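Local coordinates for cellulase (Bacillus sp. BG-CS10, PDB 5E09), which probably hydrolyses internal beta-1,4-glucosidic bonds of cellulose with a family 5 glycoside hydrolase barrel that is joined to carbohydrate-binding modules, at residues V414-F419 and D424-L429. Numbering follows the deposited sequence.
Sequences VITAQF and DWHFQL
Val-414 and Gln-428 form a non-hydrogen-bonded antiparallel pair, with CG2 of Val-414 lying 3.7 Å from OE1 of Gln-428, whose chain bends at chi2 (-73°). Val-414 CG1 approaches His-426 CB and stands at the edge of the imidazole, near its plane. Ile-415 and Phe-427 are bonded both ways: Ile-415 N donates to Phe-427 O at 2.9 Å, in the carbonyl plane, while in the return bond Phe-427 N lies tilted 26° from the carbonyl plane of Ile-415. Thr-416 lies alongside His-426, its OG1 3.5 Å from CD2; CG2, anti to the backbone N, is thereby turned to Asp-424 CB, 3.6 Å away. Ala-417 repeats the two-way hydrogen bonding with Trp-425, its N 2.8 Å from Trp-425 O, and sets CB 4.2 Å from Phe-427 CE2. The Phe-427 ring receives Trp-425 CD1 over one face, offset toward the rim. Gln-418 runs beside the Asp-424 carboxylate, and Phe-419 brings CE1 to Trp-425 CB at 4.1 Å. Both strands belong to a beta hairpin of the X2 module, consistent with an immunoglobulin-like sandwich. Strand 370-375 flanks 410-419 and strand 347-351 flanks 425-432, while Ala-343 of strand 342-343, in the second sheet, touches Trp-425 and Phe-427.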
ATOM      1  N   VAL A 414     -19.783  13.883  12.256  1.00 39.62           N
ATOM      2  CA  VAL A 414     -18.395  14.038  11.823  1.00 46.21           C
ATOM      3  C   VAL A 414     -17.923  15.464  12.095  1.00 46.54           C
ATOM      4  O   VAL A 414     -18.468  16.425  11.553  1.00 45.99           O
ATOM      5  CB  VAL A 414     -18.226  13.707  10.327  1.00 45.75           C
ATOM      6  CG1 VAL A 414     -16.826  14.049   9.866  1.00 43.06           C
ATOM      7  CG2 VAL A 414     -18.556  12.232  10.075  1.00 34.77           C
ATOM      8  N   ILE A 415     -16.932  15.591  12.973  1.00 43.38           N
ATOM      9  CA  ILE A 415     -16.364  16.888  13.308  1.00 36.23           C
ATOM     10  C   ILE A 415     -15.095  17.117  12.507  1.00 41.70           C
ATOM     11  O   ILE A 415     -14.113  16.391  12.660  1.00 50.37           O
ATOM     12  CB  ILE A 415     -16.048  17.000  14.809  1.00 42.94           C
ATOM     13  CG1 ILE A 415     -17.286  16.656  15.642  1.00 39.40           C
ATOM     14  CG2 ILE A 415     -15.526  18.395  15.141  1.00 34.71           C
ATOM     15  CD1 ILE A 415     -17.016  16.566  17.130  1.00 44.10           C
ATOM     16  N   THR A 416     -15.123  18.137  11.658  1.00 41.10           N
ATOM     17  CA  THR A 416     -14.024  18.450  10.756  1.00 38.18           C
ATOM     18  C   THR A 416     -13.099  19.524  11.326  1.00 40.17           C
ATOM     19  O   THR A 416     -13.508  20.667  11.523  1.00 47.96           O
ATOM     20  CB  THR A 416     -14.556  18.926   9.388  1.00 48.50           C
ATOM     21  OG1 THR A 416     -15.451  17.942   8.847  1.00 48.98           O
ATOM     22  CG2 THR A 416     -13.408  19.179   8.417  1.00 37.26           C
ATOM     23  N   ALA A 417     -11.853  19.152  11.597  1.00 41.85           N
ATOM     24  CA  ALA A 417     -10.844  20.101  12.042  1.00 36.63           C
ATOM     25  C   ALA A 417     -10.141  20.717  10.846  1.00 39.00           C
ATOM     26  O   ALA A 417      -9.671  20.007   9.944  1.00 53.78           O
ATOM     27  CB  ALA A 417      -9.838  19.433  12.970  1.00 42.01           C
ATOM     28  N   GLN A 418     -10.086  22.044  10.853  1.00 49.89           N
ATOM     29  CA  GLN A 418      -9.510  22.826   9.773  1.00 41.55           C
ATOM     30  C   GLN A 418      -8.227  23.492  10.236  1.00 37.48           C
ATOM     31  O   GLN A 418      -8.111  23.909  11.386  1.00 41.32           O
ATOM     32  CB  GLN A 418     -10.501  23.879   9.290  1.00 45.82           C
ATOM     33  CG  GLN A 418     -11.882  23.332   8.989  1.00 58.66           C
ATOM     34  CD  GLN A 418     -12.902  24.430   8.732  1.00 66.81           C
ATOM     35  OE1 GLN A 418     -13.066  25.350   9.541  1.00 54.34           O
ATOM     36  NE2 GLN A 418     -13.590  24.341   7.598  1.00 56.85           N
ATOM     37  N   PHE A 419      -7.267  23.596   9.330  1.00 36.62           N
ATOM     38  CA  PHE A 419      -5.940  24.074   9.681  1.00 40.12           C
ATOM     39  C   PHE A 419      -5.467  25.117   8.681  1.00 35.92           C
ATOM     40  O   PHE A 419      -5.983  25.191   7.564  1.00 33.97           O
ATOM     41  CB  PHE A 419      -4.952  22.899   9.753  1.00 47.31           C
ATOM     42  CG  PHE A 419      -5.328  21.861  10.772  1.00 44.15           C
ATOM     43  CD1 PHE A 419      -6.145  20.798  10.431  1.00 36.52           C
ATOM     44  CD2 PHE A 419      -4.888  21.969  12.083  1.00 40.74           C
ATOM     45  CE1 PHE A 419      -6.505  19.854  11.379  1.00 45.90           C
ATOM     46  CE2 PHE A 419      -5.252  21.030  13.035  1.00 36.90           C
ATOM     47  CZ  PHE A 419      -6.056  19.973  12.683  1.00 35.23           C
ATOM     48  N   ASP A 424      -7.908  18.678   5.917  1.00 41.42           N
ATOM     49  CA  ASP A 424      -8.767  18.671   7.087  1.00 46.11           C
ATOM     50  C   ASP A 424      -8.734  17.301   7.744  1.00 58.31           C
ATOM     51  O   ASP A 424      -8.600  16.287   7.058  1.00 34.94           O
ATOM     52  CB  ASP A 424     -10.202  19.041   6.712  1.00 51.06           C
ATOM     53  CG  ASP A 424     -10.344  20.501   6.331  1.00 67.33           C
ATOM     54  OD1 ASP A 424      -9.467  21.305   6.715  1.00 81.59           O
ATOM     55  OD2 ASP A 424     -11.333  20.843   5.649  1.00 72.16           O
ATOM     56  N   TRP A 425      -8.854  17.272   9.070  1.00 38.80           N
ATOM     57  CA  TRP A 425      -8.883  16.003   9.779  1.00 38.15           C
ATOM     58  C   TRP A 425     -10.310  15.711  10.217  1.00 52.27           C
ATOM     59  O   TRP A 425     -10.972  16.578  10.773  1.00 41.75           O
ATOM     60  CB  TRP A 425      -7.933  16.025  10.981  1.00 36.75           C
ATOM     61  CG  TRP A 425      -7.844  14.712  11.712  1.00 43.78           C
ATOM     62  CD1 TRP A 425      -8.545  14.346  12.827  1.00 37.18           C
ATOM     63  CD2 TRP A 425      -7.007  13.595  11.381  1.00 35.79           C
ATOM     64  NE1 TRP A 425      -8.194  13.075  13.211  1.00 39.07           N
ATOM     65  CE2 TRP A 425      -7.251  12.588  12.335  1.00 49.01           C
ATOM     66  CE3 TRP A 425      -6.071  13.347  10.368  1.00 46.44           C
ATOM     67  CZ2 TRP A 425      -6.598  11.349  12.312  1.00 36.80           C
ATOM     68  CZ3 TRP A 425      -5.422  12.113  10.342  1.00 36.40           C
ATOM     69  CH2 TRP A 425      -5.692  11.133  11.306  1.00 33.80           C
ATOM     70  N   HIS A 426     -10.792  14.498   9.967  1.00 40.41           N
ATOM     71  CA  HIS A 426     -12.188  14.187  10.248  1.00 42.20           C
ATOM     72  C   HIS A 426     -12.361  13.243  11.422  1.00 42.11           C
ATOM     73  O   HIS A 426     -12.059  12.057  11.330  1.00 48.90           O
ATOM     74  CB  HIS A 426     -12.859  13.591   9.010  1.00 38.80           C
ATOM     75  CG  HIS A 426     -12.802  14.486   7.815  1.00 51.70           C
ATOM     76  ND1 HIS A 426     -11.692  14.570   7.004  1.00 47.06           N
ATOM     77  CD2 HIS A 426     -13.704  15.364   7.315  1.00 57.01           C
ATOM     78  CE1 HIS A 426     -11.919  15.450   6.045  1.00 51.23           C
ATOM     79  NE2 HIS A 426     -13.131  15.946   6.211  1.00 57.48           N
ATOM     80  N   PHE A 427     -12.865  13.776  12.528  1.00 48.77           N
ATOM     81  CA  PHE A 427     -13.237  12.953  13.670  1.00 34.87           C
ATOM     82  C   PHE A 427     -14.600  12.312  13.464  1.00 42.70           C
ATOM     83  O   PHE A 427     -15.582  13.000  13.178  1.00 47.50           O
ATOM     84  CB  PHE A 427     -13.259  13.781  14.954  1.00 37.32           C
ATOM     85  CG  PHE A 427     -11.922  14.335  15.340  1.00 39.12           C
ATOM     86  CD1 PHE A 427     -10.929  13.502  15.834  1.00 40.82           C
ATOM     87  CD2 PHE A 427     -11.661  15.685  15.221  1.00 31.47           C
ATOM     88  CE1 PHE A 427      -9.693  14.011  16.196  1.00 39.02           C
ATOM     89  CE2 PHE A 427     -10.429  16.205  15.584  1.00 40.05           C
ATOM     90  CZ  PHE A 427      -9.444  15.366  16.070  1.00 44.91           C
ATOM     91  N   GLN A 428     -14.656  10.993  13.616  1.00 36.40           N
ATOM     92  CA  GLN A 428     -15.922  10.279  13.660  1.00 38.19           C
ATOM     93  C   GLN A 428     -16.406  10.241  15.109  1.00 39.50           C
ATOM     94  O   GLN A 428     -15.725   9.703  15.981  1.00 40.94           O
ATOM     95  CB  GLN A 428     -15.771   8.856  13.101  1.00 47.52           C
ATOM     96  CG  GLN A 428     -14.967   8.769  11.804  1.00 42.44           C
ATOM     97  CD  GLN A 428     -15.719   9.305  10.596  1.00 51.35           C
ATOM     98  OE1 GLN A 428     -16.869   8.937  10.350  1.00 54.59           O
ATOM     99  NE2 GLN A 428     -15.067  10.171   9.828  1.00 49.23           N
ATOM    100  N   LEU A 429     -17.567  10.829  15.370  1.00 43.26           N
ATOM    101  CA  LEU A 429     -18.133  10.834  16.717  1.00 37.34           C
ATOM    102  C   LEU A 429     -18.943   9.557  16.939  1.00 41.22           C
ATOM    103  O   LEU A 429     -20.092   9.451  16.503  1.00 35.71           O
ATOM    104  CB  LEU A 429     -18.995  12.081  16.930  1.00 34.91           C
ATOM    105  CG  LEU A 429     -19.698  12.281  18.275  1.00 52.33           C
ATOM    106  CD1 LEU A 429     -18.735  12.104  19.439  1.00 52.69           C
ATOM    107  CD2 LEU A 429     -20.338  13.660  18.320  1.00 50.66           C
TER